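Local coordinates for ABC transporter periplasmic substrate-binding protein (PDB 5MY5), which binds tungstate with high selectivity as the periplasmic substrate-binding protein of an ABC transporter, probably delivering it to the membrane components for import, at residues T97-L102 / S225-N230; V27-T32 / D75-L80; I110-D115 / P208-L213. The protein carries 2 engineered substitutions. All blocks are in the same frame, centred on the assembly; numbering follows the deposited sequence.

The three contacts belong to one mixed sheet that runs through both lobes of a periplasmic binding protein. Contact 2 comes first along the chain and closes before contact 1 opens. Contact 3 lies in the chain between the two segments of contact 1. Contacts 1 and 2 are neighbours, with centres about 11 Å apart. I227 N meets L79 O as strands 221-228 and 78-81 pair, and V229 N to D77 O continues this just beyond the strand ends. Contact 3 is about 37 Å from contact 1, centre to centre, on the opposite side of the chain's centre. Strand 100-112 takes part in both and ties the two regions together, consistent with a two-lobed binding protein.

Contact 1. Residues T97-L102 / S225-N230; sequences TARTQL and SAIPVN
T100 and A226 bond to each other in both directions, as an antiparallel backbone pair. T100 N donates to A226 O at 2.9 Å, and A226 N returns the bond to T100 O at 2.9 Å. P228 has no N-H to continue this ladder. A98 O instead receives the CA-H of I227 and packs against the proline ring at CD. P228 O is still satisfied, by T97 N at 3.0 Å. T97 OG1 lies across the proline ring, near CB, and T97 CG2 packs against N230. The N230 OD1 atom accepts from A232 N.

S225 OG donates to water 1. This water also accepts from R99 NH2 at 3.1 Å, lying at the edge of the guanidinium and in its plane. R99 NH2 itself is 3.6 Å from S225 OG, so the water makes the link. R99 NE has its own partner, a salt bridge to E87. R99 and I227 lie side by side, with R99 CG 4.0 Å from I227 CD1. Q101 has two deposited conformers, so its part is tentative. In one of them the bend at chi2 (77°) turns the amide across to S225. There NE2 donates to S225 OG at 2.8 Å, with the hydroxyl close to the amide plane, and lies over the centre of one R99 guanidinium face.

The pair lies in the sheet of this periplasmic binding protein. Strand 221-228 also bonds to strand 78-81, through S225 with V81 and I227 with L79. Helix 239-250 covers the face of T100 and A226 with V246. Helix 84-92 lies on the S225 side, where E87 touches both S225 and I227.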
loop_
_atom_site.group_PDB
_atom_site.type_symbol
_atom_site.label_atom_id
_atom_site.label_comp_id
_atom_site.label_asym_id
_atom_site.label_seq_id
_atom_site.Cartn_x
_atom_site.Cartn_y
_atom_site.Cartn_z
ATOM N N THR A 97 1.427 -19.192 9.418
ATOM C CA THR A 97 0.507 -20.260 9.236
ATOM C C THR A 97 -0.216 -20.105 7.910
ATOM O O THR A 97 -0.325 -21.022 7.066
ATOM C CB THR A 97 -0.506 -20.250 10.397
ATOM O OG1 THR A 97 -1.204 -18.993 10.392
ATOM C CG2 THR A 97 0.296 -20.321 11.754
ATOM N N ALA A 98 -0.713 -18.892 7.606
ATOM C CA ALA A 98 -1.469 -18.653 6.401
ATOM C C ALA A 98 -1.776 -17.150 6.259
ATOM O O ALA A 98 -1.737 -16.399 7.277
ATOM C CB ALA A 98 -2.756 -19.427 6.362
ATOM N N ARG A 99 -2.038 -16.742 5.026
ATOM C CA ARG A 99 -2.398 -15.368 4.704
ATOM C C ARG A 99 -3.894 -15.280 4.722
ATOM O O ARG A 99 -4.579 -16.049 4.021
ATOM C CB ARG A 99 -1.985 -14.926 3.295
ATOM C CG ARG A 99 -0.525 -15.030 2.988
ATOM C CD ARG A 99 -0.356 -14.937 1.497
ATOM N NE ARG A 99 -0.691 -13.634 1.000
ATOM C CZ ARG A 99 -1.280 -13.315 -0.134
ATOM N NH1 ARG A 99 -1.656 -14.272 -0.979
ATOM N NH2 ARG A 99 -1.425 -12.065 -0.485
ATOM N N THR A 100 -4.444 -14.283 5.429
ATOM C CA THR A 100 -5.859 -13.923 5.321
ATOM C C THR A 100 -5.958 -12.534 4.722
ATOM O O THR A 100 -5.588 -11.557 5.361
ATOM C CB THR A 100 -6.582 -13.999 6.711
ATOM O OG1 THR A 100 -6.499 -15.349 7.197
ATOM C CG2 THR A 100 -7.976 -13.650 6.625
ATOM N N GLN A 101 -6.577 -12.447 3.569
ATOM C CA GLN A 101 -6.773 -11.155 2.940
ATOM C C GLN A 101 -7.859 -10.399 3.644
ATOM O O GLN A 101 -8.892 -10.990 4.043
ATOM C CB GLN A 101 -7.098 -11.325 1.454
ATOM C CG GLN A 101 -5.838 -11.577 0.614
ATOM C CD GLN A 101 -5.305 -12.995 0.718
ATOM O OE1 GLN A 101 -5.991 -13.956 0.332
ATOM N NE2 GLN A 101 -4.071 -13.142 1.174
ATOM N N LEU A 102 -7.680 -9.118 3.805
ATOM C CA LEU A 102 -8.537 -8.239 4.681
ATOM C C LEU A 102 -9.094 -6.995 3.979
ATOM O O LEU A 102 -10.322 -6.715 4.010
ATOM C CB LEU A 102 -7.894 -7.924 6.015
ATOM C CG LEU A 102 -7.623 -9.086 6.921
ATOM C CD1 LEU A 102 -6.743 -8.667 8.103
ATOM C CD2 LEU A 102 -8.976 -9.661 7.444
ATOM N N SER A 225 -2.848 -8.429 3.862
ATOM C CA SER A 225 -3.168 -9.677 4.540
ATOM C C SER A 225 -2.613 -9.681 5.952
ATOM O O SER A 225 -1.555 -9.087 6.213
ATOM C CB SER A 225 -2.608 -10.837 3.776
ATOM O OG SER A 225 -3.150 -10.817 2.464
ATOM N N ALA A 226 -3.296 -10.433 6.815
ATOM C CA ALA A 226 -2.737 -10.750 8.117
ATOM C C ALA A 226 -2.166 -12.133 8.089
ATOM O O ALA A 226 -2.734 -13.046 7.402
ATOM C CB ALA A 226 -3.798 -10.652 9.230
ATOM N N ILE A 227 -1.056 -12.324 8.791
ATOM C CA ILE A 227 -0.414 -13.669 8.854
ATOM C C ILE A 227 0.048 -13.899 10.269
ATOM O O ILE A 227 1.019 -13.317 10.749
ATOM C CB ILE A 227 0.856 -13.678 7.945
ATOM C CG1 ILE A 227 0.508 -13.287 6.513
ATOM C CG2 ILE A 227 1.425 -15.085 7.956
ATOM C CD1 ILE A 227 1.720 -12.948 5.621
ATOM N N PRO A 228 -0.634 -14.824 10.984
ATOM C CA PRO A 228 -0.157 -15.298 12.279
ATOM C C PRO A 228 1.237 -15.958 12.137
ATOM O O PRO A 228 1.400 -16.753 11.207
ATOM C CB PRO A 228 -1.225 -16.296 12.718
ATOM C CG PRO A 228 -2.482 -15.829 12.023
ATOM C CD PRO A 228 -1.939 -15.388 10.640
ATOM N N VAL A 229 2.095 -15.647 13.047
ATOM C CA VAL A 229 3.440 -16.328 13.096
ATOM C C VAL A 229 3.145 -17.758 13.564
ATOM O O VAL A 229 2.325 -18.016 14.379
ATOM C CB VAL A 229 4.362 -15.546 13.984
ATOM C CG1 VAL A 229 5.693 -16.305 14.286
ATOM C CG2 VAL A 229 4.712 -14.217 13.378
ATOM N N ASN A 230 3.840 -18.718 12.965
ATOM C CA ASN A 230 3.560 -20.158 13.148
ATOM C C ASN A 230 4.198 -20.686 14.421
ATOM O O ASN A 230 5.392 -20.551 14.604
ATOM C CB ASN A 230 4.101 -20.909 11.934
ATOM C CG ASN A 230 3.561 -22.294 11.869
ATOM O OD1 ASN A 230 3.283 -22.924 12.866
ATOM N ND2 ASN A 230 3.417 -22.785 10.646
HETATM O O HOH W 1 -1.349 -9.315 0.941
#

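Contact 2. Residues V27-T32 / D75-L80; sequences VLMMAT and DVDILL
D77 OD2 is held by two donors, M29 N and water 2. M29 N donates at 2.9 Å to D77 OD2, which accepts on its anti lone pair, turned away from OD1. Water 2 donates to D77 OD2 at 2.7 Å and also to V27 O, so it bridges the carboxylate to the V27 carbonyl. D77 OD1 accepts from K238 N, which fixes the carboxylate at both oxygens.

Strands 27-33 and 78-81 run parallel in an alpha/beta domain; D77 sits just before the second. Strand 27-33 lies between strands 56-62 and 78-81, and the connections are beta-alpha-beta crossovers. M29 O accepts from D77 N at 2.9 Å and, weakly, from I78 N. Regular parallel bonding follows: A31 N to I78 O and L80 N to A31 O, each at 3.0 Å.

On one face, M30 CB touches I78 CG2 and F245 of helix 239-250 packs on both residues. On the other, A31 CB meets V76 CG2 and L79 CD2, under A67 and L68 of helix 64-72. At the far end chi1 of -169° swings T32 OG1 away from the backbone N, and it donates to L80 O at 2.7 Å.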
loop_
_atom_site.group_PDB
_atom_site.type_symbol
_atom_site.label_atom_id
_atom_site.label_comp_id
_atom_site.label_asym_id
_atom_site.label_seq_id
_atom_site.Cartn_x
_atom_site.Cartn_y
_atom_site.Cartn_z
ATOM N N VAL A 27 -1.576 -8.939 25.537
ATOM C CA VAL A 27 -0.940 -8.074 24.594
ATOM C C VAL A 27 -0.558 -8.873 23.368
ATOM O O VAL A 27 0.093 -9.918 23.433
ATOM C CB VAL A 27 0.323 -7.487 25.177
ATOM C CG1 VAL A 27 0.937 -6.496 24.209
ATOM C CG2 VAL A 27 -0.003 -6.717 26.495
ATOM N N LEU A 28 -0.966 -8.355 22.222
ATOM C CA LEU A 28 -0.656 -8.930 20.932
ATOM C C LEU A 28 0.357 -8.019 20.275
ATOM O O LEU A 28 0.111 -6.818 20.107
ATOM C CB LEU A 28 -1.963 -9.001 20.105
ATOM C CG LEU A 28 -1.816 -9.468 18.598
ATOM C CD1 LEU A 28 -1.220 -10.847 18.401
ATOM C CD2 LEU A 28 -3.164 -9.367 17.930
ATOM N N MET A 29 1.437 -8.619 19.791
ATOM C CA MET A 29 2.517 -7.856 19.154
ATOM C C MET A 29 2.530 -8.081 17.658
ATOM O O MET A 29 2.572 -9.190 17.205
ATOM C CB MET A 29 3.895 -8.325 19.645
ATOM C CG MET A 29 4.174 -8.239 21.136
ATOM S SD MET A 29 3.765 -6.651 21.900
ATOM C CE MET A 29 5.118 -5.700 21.298
ATOM N N MET A 30 2.561 -6.983 16.944
ATOM C CA MET A 30 2.406 -6.989 15.472
ATOM C C MET A 30 3.596 -6.287 14.844
ATOM O O MET A 30 4.049 -5.323 15.327
ATOM C CB MET A 30 1.141 -6.265 15.065
ATOM C CG MET A 30 1.029 -5.864 13.612
ATOM S SD MET A 30 -0.491 -4.949 13.211
ATOM C CE MET A 30 -1.635 -6.241 13.342
ATOM N N ALA A 31 3.971 -6.814 13.691
ATOM C CA ALA A 31 4.806 -6.089 12.802
ATOM C C ALA A 31 4.036 -5.713 11.601
ATOM O O ALA A 31 3.337 -6.536 10.982
ATOM C CB ALA A 31 5.996 -6.931 12.382
ATOM N N THR A 32 4.167 -4.440 11.214
ATOM C CA THR A 32 3.531 -3.915 9.985
ATOM C C THR A 32 4.444 -2.912 9.270
ATOM O O THR A 32 5.605 -2.835 9.652
ATOM C CB THR A 32 2.198 -3.311 10.382
ATOM O OG1 THR A 32 1.378 -3.004 9.230
ATOM C CG2 THR A 32 2.318 -2.012 11.187
ATOM N N ASP A 75 9.944 -12.227 16.941
ATOM C CA ASP A 75 9.827 -10.984 17.681
ATOM C C ASP A 75 8.335 -10.623 17.969
ATOM O O ASP A 75 7.994 -9.754 18.813
ATOM C CB ASP A 75 10.488 -9.798 16.972
ATOM C CG ASP A 75 11.969 -9.864 16.876
ATOM O OD1 ASP A 75 12.565 -10.257 17.885
ATOM O OD2 ASP A 75 12.566 -9.385 15.860
ATOM N N VAL A 76 7.451 -11.071 17.077
ATOM C CA VAL A 76 6.049 -10.692 17.012
ATOM C C VAL A 76 5.150 -11.899 16.795
ATOM O O VAL A 76 5.575 -12.986 16.375
ATOM C CB VAL A 76 5.789 -9.621 15.897
ATOM C CG1 VAL A 76 6.528 -8.336 16.133
ATOM C CG2 VAL A 76 6.062 -10.191 14.497
ATOM N N ASP A 77 3.871 -11.737 17.115
ATOM C CA ASP A 77 2.879 -12.730 16.969
ATOM C C ASP A 77 2.142 -12.782 15.610
ATOM O O ASP A 77 1.528 -13.776 15.237
ATOM C CB ASP A 77 1.812 -12.503 18.051
ATOM C CG ASP A 77 2.415 -12.426 19.459
ATOM O OD1 ASP A 77 3.114 -13.412 19.864
ATOM O OD2 ASP A 77 2.236 -11.412 20.168
ATOM N N ILE A 78 2.149 -11.641 14.927
ATOM C CA ILE A 78 1.349 -11.483 13.673
ATOM C C ILE A 78 1.966 -10.404 12.812
ATOM O O ILE A 78 2.551 -9.461 13.299
ATOM C CB ILE A 78 -0.121 -11.137 14.060
ATOM C CG1 ILE A 78 -1.002 -11.296 12.866
ATOM C CG2 ILE A 78 -0.205 -9.798 14.722
ATOM C CD1 ILE A 78 -2.477 -11.202 13.228
ATOM N N LEU A 79 1.786 -10.594 11.522
ATOM C CA LEU A 79 2.173 -9.620 10.534
ATOM C C LEU A 79 0.875 -9.019 9.941
ATOM O O LEU A 79 -0.074 -9.724 9.655
ATOM C CB LEU A 79 2.933 -10.295 9.357
ATOM C CG LEU A 79 4.197 -11.015 9.687
ATOM C CD1 LEU A 79 4.932 -11.423 8.397
ATOM C CD2 LEU A 79 5.108 -10.319 10.634
ATOM N N LEU A 80 1.001 -7.752 9.599
ATOM C CA LEU A 80 -0.062 -7.103 8.721
ATOM C C LEU A 80 0.747 -6.418 7.651
ATOM O O LEU A 80 1.346 -5.379 7.854
ATOM C CB LEU A 80 -0.914 -6.100 9.536
ATOM C CG LEU A 80 -1.995 -5.402 8.715
ATOM C CD1 LEU A 80 -3.027 -6.355 8.136
ATOM C CD2 LEU A 80 -2.638 -4.319 9.657
HETATM O O HOH W 2 2.536 -10.835 22.769
#

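Contact 3. Residues I110-D115 / P208-L213; sequences IGPAAD and PPLKIL
I110 chi1 of 72° sets CG1 between the backbone N and the carbonyl carbon, and the straight chi2 carries CD1 to L210 CD1 at 3.8 Å. The two side chains cross at about a right angle. On the other strand, K211 chi1 of -51° puts CG beside its own backbone N and against A113 CB, with K211 CG 3.7 Å from that methyl. The bend at chi2 (-64°) then turns the rest of the lysine chain back along its own segment. K211 NZ ends on P208 O at 2.6 Å, in the carbonyl plane, and also bonds N207 OD1.

The backbones bond in both directions at G111 and K211. G111 N donates to K211 O, and K211 N donates to G111 O at 2.8 Å. Beyond the strands, A113 N reaches P209 O at 3.2 Å.

This is the far end of strand 100-112, paired antiparallel with strand 210-214 in the mixed sheet of the periplasmic binding protein. The other edge of strand 100-112 meets strand 189-193, where I110 bonds T190. A type I beta turn, P112 to D115, then carries the chain off the sheet.

Leucines pack on the backbone of the first strand. L210 CD2 rests on the peptide carbon of G111 at 3.4 Å, beside the P112 ring. Residues I180, A183 and A184 of helix 176-186 pack on L210. L213 CD1 lies 3.6 Å from G111 CA and is also near P112 O. D115 slides past L213, bringing its OD1 up to the same methyl. That carboxylate is well bonded: OD1 accepts from Y189 OH and V119 N, and OD2 from K120 N.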
loop_
_atom_site.group_PDB
_atom_site.type_symbol
_atom_site.label_atom_id
_atom_site.label_comp_id
_atom_site.label_asym_id
_atom_site.label_seq_id
_atom_site.Cartn_x
_atom_site.Cartn_y
_atom_site.Cartn_z
ATOM N N ILE A 110 -1.361 10.209 -11.674
ATOM C CA ILE A 110 -1.771 11.634 -11.629
ATOM C C ILE A 110 -0.993 12.368 -12.676
ATOM O O ILE A 110 0.064 11.906 -13.162
ATOM C CB ILE A 110 -1.664 12.255 -10.263
ATOM C CG1 ILE A 110 -0.200 12.484 -9.865
ATOM C CG2 ILE A 110 -2.387 11.389 -9.280
ATOM C CD1 ILE A 110 0.049 13.093 -8.534
ATOM N N GLY A 111 -1.536 13.512 -13.098
ATOM C CA GLY A 111 -0.867 14.347 -14.088
ATOM C C GLY A 111 -1.549 15.692 -14.172
ATOM O O GLY A 111 -2.601 15.902 -13.483
ATOM N N PRO A 112 -1.035 16.608 -15.037
ATOM C CA PRO A 112 -1.698 17.854 -15.186
ATOM C C PRO A 112 -3.159 17.722 -15.566
ATOM O O PRO A 112 -3.564 16.850 -16.337
ATOM C CB PRO A 112 -0.848 18.598 -16.245
ATOM C CG PRO A 112 0.452 17.918 -16.221
ATOM C CD PRO A 112 0.137 16.506 -15.911
ATOM N N ALA A 113 -3.971 18.636 -15.020
ATOM C CA ALA A 113 -5.407 18.651 -15.376
ATOM C C ALA A 113 -5.629 18.680 -16.893
ATOM O O ALA A 113 -6.528 18.039 -17.386
ATOM C CB ALA A 113 -6.134 19.845 -14.712
ATOM N N ALA A 114 -4.748 19.384 -17.603
ATOM C CA ALA A 114 -4.834 19.476 -19.060
ATOM C C ALA A 114 -4.499 18.159 -19.759
ATOM O O ALA A 114 -4.873 17.943 -20.928
ATOM C CB ALA A 114 -3.916 20.569 -19.568
ATOM N N ASP A 115 -3.733 17.293 -19.075
ATOM C CA ASP A 115 -3.501 15.937 -19.530
ATOM C C ASP A 115 -2.919 15.877 -20.944
ATOM O O ASP A 115 -3.548 15.364 -21.902
ATOM C CB ASP A 115 -4.819 15.212 -19.412
ATOM C CG ASP A 115 -4.754 13.765 -19.742
ATOM O OD1 ASP A 115 -3.696 13.136 -19.718
ATOM O OD2 ASP A 115 -5.798 13.117 -19.945
ATOM N N PRO A 208 -4.987 21.147 -6.347
ATOM C CA PRO A 208 -3.640 21.014 -6.908
ATOM C C PRO A 208 -3.635 21.000 -8.455
ATOM O O PRO A 208 -4.629 20.632 -9.079
ATOM C CB PRO A 208 -3.219 19.628 -6.374
ATOM C CG PRO A 208 -4.509 18.889 -6.410
ATOM C CD PRO A 208 -5.529 19.877 -5.877
ATOM N N PRO A 209 -2.439 21.241 -9.058
ATOM C CA PRO A 209 -2.348 21.170 -10.494
ATOM C C PRO A 209 -2.356 19.821 -11.112
ATOM O O PRO A 209 -2.652 19.697 -12.270
ATOM C CB PRO A 209 -1.010 21.854 -10.795
ATOM C CG PRO A 209 -0.196 21.691 -9.521
ATOM C CD PRO A 209 -1.242 21.773 -8.437
ATOM N N LEU A 210 -2.065 18.776 -10.318
ATOM C CA LEU A 210 -2.074 17.404 -10.755
ATOM C C LEU A 210 -3.330 16.762 -10.208
ATOM O O LEU A 210 -3.650 16.941 -9.051
ATOM C CB LEU A 210 -0.864 16.652 -10.193
ATOM C CG LEU A 210 0.504 17.188 -10.551
ATOM C CD1 LEU A 210 1.539 16.415 -9.775
ATOM C CD2 LEU A 210 0.733 17.208 -12.092
ATOM N N LYS A 211 -4.014 16.103 -11.087
ATOM C CA LYS A 211 -5.330 15.443 -10.825
ATOM C C LYS A 211 -5.171 13.944 -10.990
ATOM O O LYS A 211 -4.251 13.463 -11.722
ATOM C CB LYS A 211 -6.356 16.024 -11.827
ATOM C CG LYS A 211 -6.384 17.534 -11.846
ATOM C CD LYS A 211 -6.835 18.136 -10.532
ATOM C CE LYS A 211 -7.009 19.660 -10.649
ATOM N NZ LYS A 211 -7.251 20.367 -9.341
ATOM N N ILE A 212 -6.043 13.139 -10.403
ATOM C CA ILE A 212 -6.071 11.743 -10.634
ATOM C C ILE A 212 -6.604 11.481 -12.029
ATOM O O ILE A 212 -7.725 11.945 -12.354
ATOM C CB ILE A 212 -6.902 10.914 -9.610
ATOM C CG1 ILE A 212 -6.288 11.077 -8.191
ATOM C CG2 ILE A 212 -7.058 9.488 -10.080
ATOM C CD1 ILE A 212 -7.212 10.476 -7.139
ATOM N N LEU A 213 -5.811 10.838 -12.850
ATOM C CA LEU A 213 -6.158 10.551 -14.239
ATOM C C LEU A 213 -6.344 9.113 -14.559
ATOM O O LEU A 213 -7.075 8.781 -15.474
ATOM C CB LEU A 213 -5.131 11.234 -15.144
ATOM C CG LEU A 213 -4.951 12.717 -15.124
ATOM C CD1 LEU A 213 -3.777 13.275 -15.916
ATOM C CD2 LEU A 213 -6.293 13.352 -15.621
#